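PDB 5WHG: tRNA endonuclease VMS1 from Saccharomyces cerevisiae, which cleaves polypeptidyl-tRNAs downstream of the ribosome-associated quality control pathway, releasing incompletely synthesised polypeptides for degradation. Local coordinates for residues 293-307 with 323-335. Numbering follows the deposited sequence.
Sequences KTDIQGVLKDWEPYL and KKIFTDNTVLNKG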
loop_
_atom_site.group_PDB
_atom_site.type_symbol
_atom_site.label_atom_id
_atom_site.label_comp_id
_atom_site.label_asym_id
_atom_site.label_seq_id
_atom_site.Cartn_x
_atom_site.Cartn_y
_atom_site.Cartn_z
ATOM N N LYS A 293 -7.696 -11.704 18.531
ATOM C CA LYS A 293 -6.240 -11.691 18.472
ATOM C C LYS A 293 -5.670 -12.940 17.800
ATOM O O LYS A 293 -4.750 -12.838 16.983
ATOM C CB LYS A 293 -5.682 -11.540 19.885
ATOM C CG LYS A 293 -4.177 -11.391 19.933
ATOM C CD LYS A 293 -3.663 -11.604 21.341
ATOM C CE LYS A 293 -2.168 -11.368 21.434
ATOM N NZ LYS A 293 -1.742 -11.343 22.861
ATOM N N THR A 294 -6.179 -14.130 18.140
ATOM C CA THR A 294 -5.632 -15.334 17.522
ATOM C C THR A 294 -6.026 -15.412 16.049
ATOM O O THR A 294 -5.180 -15.728 15.198
ATOM C CB THR A 294 -6.062 -16.602 18.285
ATOM O OG1 THR A 294 -7.483 -16.705 18.296
ATOM C CG2 THR A 294 -5.597 -16.552 19.713
ATOM N N ASP A 295 -7.295 -15.114 15.728
ATOM C CA ASP A 295 -7.721 -14.995 14.330
ATOM C C ASP A 295 -6.772 -14.118 13.516
ATOM O O ASP A 295 -6.381 -14.478 12.399
ATOM C CB ASP A 295 -9.139 -14.424 14.241
ATOM C CG ASP A 295 -10.198 -15.405 14.714
ATOM O OD1 ASP A 295 -10.116 -16.599 14.355
ATOM O OD2 ASP A 295 -11.113 -14.985 15.451
ATOM N N ILE A 296 -6.402 -12.951 14.049
ATOM C CA ILE A 296 -5.580 -12.038 13.261
ATOM C C ILE A 296 -4.146 -12.529 13.213
ATOM O O ILE A 296 -3.493 -12.485 12.163
ATOM C CB ILE A 296 -5.670 -10.604 13.814
ATOM C CG1 ILE A 296 -7.015 -9.972 13.450
ATOM C CG2 ILE A 296 -4.508 -9.750 13.293
ATOM C CD1 ILE A 296 -7.398 -8.782 14.325
ATOM N N GLN A 297 -3.635 -13.025 14.339
ATOM C CA GLN A 297 -2.314 -13.622 14.301
ATOM C C GLN A 297 -2.260 -14.788 13.323
ATOM O O GLN A 297 -1.200 -15.067 12.757
ATOM C CB GLN A 297 -1.902 -14.030 15.703
ATOM C CG GLN A 297 -1.642 -12.799 16.517
ATOM C CD GLN A 297 -1.119 -13.072 17.898
ATOM O OE1 GLN A 297 -0.564 -12.175 18.521
ATOM N NE2 GLN A 297 -1.319 -14.294 18.404
ATOM N N GLY A 298 -3.392 -15.451 13.085
ATOM C CA GLY A 298 -3.433 -16.469 12.047
ATOM C C GLY A 298 -3.269 -15.908 10.646
ATOM O O GLY A 298 -2.570 -16.494 9.813
ATOM N N VAL A 299 -3.934 -14.786 10.353
ATOM C CA VAL A 299 -3.770 -14.153 9.046
ATOM C C VAL A 299 -2.339 -13.679 8.867
ATOM O O VAL A 299 -1.780 -13.774 7.773
ATOM C CB VAL A 299 -4.757 -12.985 8.859
ATOM C CG1 VAL A 299 -4.501 -12.306 7.514
ATOM C CG2 VAL A 299 -6.194 -13.457 8.946
ATOM N N LEU A 300 -1.714 -13.172 9.934
ATOM C CA LEU A 300 -0.361 -12.635 9.781
ATOM C C LEU A 300 0.636 -13.747 9.481
ATOM O O LEU A 300 1.447 -13.627 8.557
ATOM C CB LEU A 300 0.058 -11.844 11.023
ATOM C CG LEU A 300 -0.763 -10.592 11.312
ATOM C CD1 LEU A 300 -0.175 -9.782 12.460
ATOM C CD2 LEU A 300 -0.911 -9.754 10.063
ATOM N N LYS A 301 0.576 -14.849 10.238
ATOM C CA LYS A 301 1.386 -16.017 9.901
ATOM C C LYS A 301 1.070 -16.501 8.491
ATOM O O LYS A 301 1.976 -16.767 7.695
ATOM C CB LYS A 301 1.171 -17.134 10.931
ATOM C CG LYS A 301 1.839 -18.480 10.585
ATOM C CD LYS A 301 3.285 -18.615 11.086
ATOM C CE LYS A 301 3.318 -18.927 12.569
ATOM N NZ LYS A 301 4.723 -19.049 13.105
ATOM N N ASP A 302 -0.208 -16.557 8.138
ATOM C CA ASP A 302 -0.560 -17.027 6.805
ATOM C C ASP A 302 0.075 -16.171 5.705
ATOM O O ASP A 302 0.426 -16.692 4.639
ATOM C CB ASP A 302 -2.076 -17.062 6.683
ATOM C CG ASP A 302 -2.546 -18.055 5.673
ATOM O OD1 ASP A 302 -1.801 -18.292 4.690
ATOM O OD2 ASP A 302 -3.666 -18.585 5.862
ATOM N N TRP A 303 0.261 -14.873 5.951
ATOM C CA TRP A 303 0.789 -13.957 4.951
ATOM C C TRP A 303 2.245 -13.602 5.196
ATOM O O TRP A 303 2.772 -12.702 4.538
ATOM C CB TRP A 303 -0.051 -12.675 4.894
ATOM C CG TRP A 303 -1.416 -12.855 4.347
ATOM C CD1 TRP A 303 -1.932 -13.977 3.757
ATOM C CD2 TRP A 303 -2.470 -11.887 4.363
ATOM N NE1 TRP A 303 -3.251 -13.756 3.380
ATOM C CE2 TRP A 303 -3.605 -12.486 3.751
ATOM C CE3 TRP A 303 -2.571 -10.575 4.831
ATOM C CZ2 TRP A 303 -4.812 -11.805 3.586
ATOM C CZ3 TRP A 303 -3.775 -9.889 4.652
ATOM C CH2 TRP A 303 -4.879 -10.506 4.036
ATOM N N GLU A 304 2.902 -14.295 6.115
ATOM C CA GLU A 304 4.295 -14.014 6.463
ATOM C C GLU A 304 5.218 -13.821 5.259
ATOM O O GLU A 304 6.020 -12.871 5.281
ATOM C CB GLU A 304 4.764 -15.141 7.398
ATOM C CG GLU A 304 6.237 -15.141 7.831
ATOM C CD GLU A 304 6.511 -16.220 8.898
ATOM O OE1 GLU A 304 7.160 -15.912 9.925
ATOM O OE2 GLU A 304 6.047 -17.374 8.723
ATOM N N PRO A 305 5.181 -14.652 4.203
ATOM C CA PRO A 305 6.097 -14.393 3.072
ATOM C C PRO A 305 5.837 -13.056 2.410
ATOM O O PRO A 305 6.790 -12.342 2.072
ATOM C CB PRO A 305 5.828 -15.563 2.113
ATOM C CG PRO A 305 5.207 -16.619 2.950
ATOM C CD PRO A 305 4.448 -15.923 4.030
ATOM N N TYR A 306 4.554 -12.715 2.214
ATOM C CA TYR A 306 4.163 -11.387 1.723
ATOM C C TYR A 306 4.652 -10.261 2.634
ATOM O O TYR A 306 5.167 -9.248 2.145
ATOM C CB TYR A 306 2.643 -11.286 1.610
ATOM C CG TYR A 306 1.977 -12.139 0.576
ATOM C CD1 TYR A 306 2.223 -11.941 -0.772
ATOM C CD2 TYR A 306 1.059 -13.102 0.940
ATOM C CE1 TYR A 306 1.597 -12.692 -1.727
ATOM C CE2 TYR A 306 0.415 -13.853 -0.014
ATOM C CZ TYR A 306 0.695 -13.644 -1.349
ATOM O OH TYR A 306 0.059 -14.379 -2.320
ATOM N N LEU A 307 4.429 -10.395 3.961
ATOM C CA LEU A 307 4.724 -9.318 4.915
ATOM C C LEU A 307 6.217 -9.007 4.993
ATOM O O LEU A 307 6.601 -7.848 5.184
ATOM C CB LEU A 307 4.182 -9.660 6.311
ATOM C CG LEU A 307 2.635 -9.659 6.405
ATOM C CD1 LEU A 307 2.054 -10.191 7.749
ATOM C CD2 LEU A 307 2.081 -8.275 6.099
ATOM N N LYS A 323 -3.994 -2.411 18.707
ATOM C CA LYS A 323 -2.671 -2.214 18.122
ATOM C C LYS A 323 -1.703 -3.291 18.608
ATOM O O LYS A 323 -0.857 -3.777 17.848
ATOM C CB LYS A 323 -2.154 -0.809 18.456
ATOM C CG LYS A 323 -0.811 -0.418 17.802
ATOM C CD LYS A 323 -0.935 -0.178 16.290
ATOM C CE LYS A 323 0.424 0.095 15.627
ATOM N NZ LYS A 323 0.305 1.099 14.509
ATOM N N LYS A 324 -1.836 -3.705 19.865
ATOM C CA LYS A 324 -0.974 -4.755 20.378
ATOM C C LYS A 324 -1.187 -6.086 19.656
ATOM O O LYS A 324 -0.314 -6.954 19.722
ATOM C CB LYS A 324 -1.204 -4.902 21.885
ATOM C CG LYS A 324 -0.125 -5.677 22.625
ATOM C CD LYS A 324 -0.576 -6.015 24.040
ATOM C CE LYS A 324 0.374 -6.998 24.706
ATOM N NZ LYS A 324 -0.017 -7.293 26.115
ATOM N N ILE A 325 -2.309 -6.260 18.948
ATOM C CA ILE A 325 -2.580 -7.532 18.278
ATOM C C ILE A 325 -1.565 -7.796 17.175
ATOM O O ILE A 325 -1.266 -8.956 16.859
ATOM C CB ILE A 325 -4.014 -7.562 17.709
ATOM C CG1 ILE A 325 -5.050 -7.378 18.814
ATOM C CG2 ILE A 325 -4.285 -8.872 16.965
ATOM C CD1 ILE A 325 -6.458 -7.379 18.291
ATOM N N PHE A 326 -1.004 -6.748 16.584
ATOM C CA PHE A 326 -0.178 -6.934 15.403
ATOM C C PHE A 326 1.289 -7.187 15.719
ATOM O O PHE A 326 2.040 -7.574 14.809
ATOM C CB PHE A 326 -0.328 -5.723 14.473
ATOM C CG PHE A 326 -1.692 -5.606 13.885
ATOM C CD1 PHE A 326 -2.715 -4.968 14.586
ATOM C CD2 PHE A 326 -1.973 -6.169 12.652
ATOM C CE1 PHE A 326 -4.008 -4.878 14.069
ATOM C CE2 PHE A 326 -3.256 -6.071 12.113
ATOM C CZ PHE A 326 -4.277 -5.423 12.834
ATOM N N THR A 327 1.708 -6.995 16.977
ATOM C CA THR A 327 3.112 -7.122 17.373
ATOM C C THR A 327 3.343 -8.003 18.585
ATOM O O THR A 327 4.492 -8.392 18.825
ATOM C CB THR A 327 3.717 -5.748 17.680
ATOM O OG1 THR A 327 2.957 -5.122 18.732
ATOM C CG2 THR A 327 3.740 -4.880 16.415
ATOM N N ASP A 328 2.314 -8.298 19.371
ATOM C CA ASP A 328 2.421 -9.184 20.519
ATOM C C ASP A 328 2.647 -10.616 20.043
ATOM O O ASP A 328 1.686 -11.335 19.771
ATOM C CB ASP A 328 1.152 -9.046 21.367
ATOM C CG ASP A 328 1.079 -10.022 22.525
ATOM O OD1 ASP A 328 1.985 -10.861 22.725
ATOM O OD2 ASP A 328 0.072 -9.935 23.254
ATOM N N ASN A 329 3.911 -11.025 19.913
ATOM C CA ASN A 329 4.273 -12.425 19.676
ATOM C C ASN A 329 3.763 -12.923 18.319
ATOM O O ASN A 329 3.190 -14.009 18.205
ATOM C CB ASN A 329 3.760 -13.309 20.817
ATOM C CG ASN A 329 4.540 -14.593 20.957
ATOM O OD1 ASN A 329 5.744 -14.623 20.711
ATOM N ND2 ASN A 329 3.858 -15.665 21.356
ATOM N N THR A 330 3.984 -12.118 17.278
ATOM C CA THR A 330 3.512 -12.471 15.941
ATOM C C THR A 330 4.676 -12.588 14.959
ATOM O O THR A 330 5.811 -12.867 15.359
ATOM C CB THR A 330 2.500 -11.437 15.435
ATOM O OG1 THR A 330 3.179 -10.231 15.087
ATOM C CG2 THR A 330 1.487 -11.104 16.504
ATOM N N VAL A 331 4.403 -12.394 13.662
ATOM C CA VAL A 331 5.484 -12.324 12.678
ATOM C C VAL A 331 5.919 -10.891 12.377
ATOM O O VAL A 331 6.911 -10.698 11.659
ATOM C CB VAL A 331 5.099 -13.036 11.362
ATOM C CG1 VAL A 331 4.695 -14.484 11.634
ATOM C CG2 VAL A 331 4.000 -12.298 10.626
ATOM N N LEU A 332 5.216 -9.883 12.906
ATOM C CA LEU A 332 5.686 -8.502 12.884
ATOM C C LEU A 332 6.403 -8.183 14.186
ATOM O O LEU A 332 5.952 -8.563 15.269
ATOM C CB LEU A 332 4.528 -7.521 12.694
ATOM C CG LEU A 332 3.738 -7.757 11.406
ATOM C CD1 LEU A 332 2.617 -6.735 11.219
ATOM C CD2 LEU A 332 4.675 -7.786 10.212
ATOM N N ASN A 333 7.516 -7.480 14.082
ATOM C CA ASN A 333 8.216 -7.024 15.269
ATOM C C ASN A 333 7.834 -5.585 15.569
ATOM O O ASN A 333 7.668 -4.767 14.656
ATOM C CB ASN A 333 9.723 -7.162 15.097
ATOM C CG ASN A 333 10.118 -8.569 14.685
ATOM O OD1 ASN A 333 10.768 -8.768 13.652
ATOM N ND2 ASN A 333 9.688 -9.562 15.477
ATOM N N LYS A 334 7.652 -5.300 16.856
ATOM C CA LYS A 334 7.401 -3.935 17.282
ATOM C C LYS A 334 8.616 -3.075 16.941
ATOM O O LYS A 334 9.764 -3.536 16.966
ATOM C CB LYS A 334 7.093 -3.896 18.782
ATOM C CG LYS A 334 6.075 -2.832 19.181
ATOM C CD LYS A 334 6.264 -2.384 20.637
ATOM C CE LYS A 334 5.836 -0.923 20.838
ATOM N NZ LYS A 334 6.393 -0.320 22.089
ATOM N N GLY A 335 8.360 -1.823 16.587
ATOM C CA GLY A 335 9.452 -1.031 16.060
ATOM C C GLY A 335 9.965 -1.547 14.732
ATOM O O GLY A 335 11.183 -1.670 14.545
HETATM O O HOH W 1 1.582 -14.062 13.713
#
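Leu300 and Ile296 of helix 292-302 meet Phe326 and Ile325 of the loop that follows helix 320-323, a packing of helix against loop within the VLRF1 domain. The helix lies on the mixed beta-sheet, where Phe211 and Val213 of strand 207-214 also touch Leu300 and Phe326, so branched and aromatic side chains suit this buried layer. Ile325 CG2 nestles against the helix backbone, 3.7 Å from Lys293 CA, and meets Ile296 CG2 as the two side chains cross at about a right angle. Leu300 CD1 approaches the Phe326 ring obliquely, 4.0 Å from CD2. At the more exposed margin Lys293, its CG anti to the backbone N (chi1 -175°) and its chain extended, carries NZ to Asp328 OD2 in a salt bridge. Thr330 suits its place by having two unlike branches: CG2 faces the Gln297 side chain, while OG1, at chi1 73°, donates to Phe326 O and accepts from Leu332 N (3.0 Å) in an ST turn. A valine here would probably leave Phe326 O and Leu332 N without their shared hydroxyl and let the turn relax. Beyond it, Val331 splits its methyls: CG1 lies beside the Glu304 carboxylate, and CG2 reaches Leu307 CD1 at 4.1 Å.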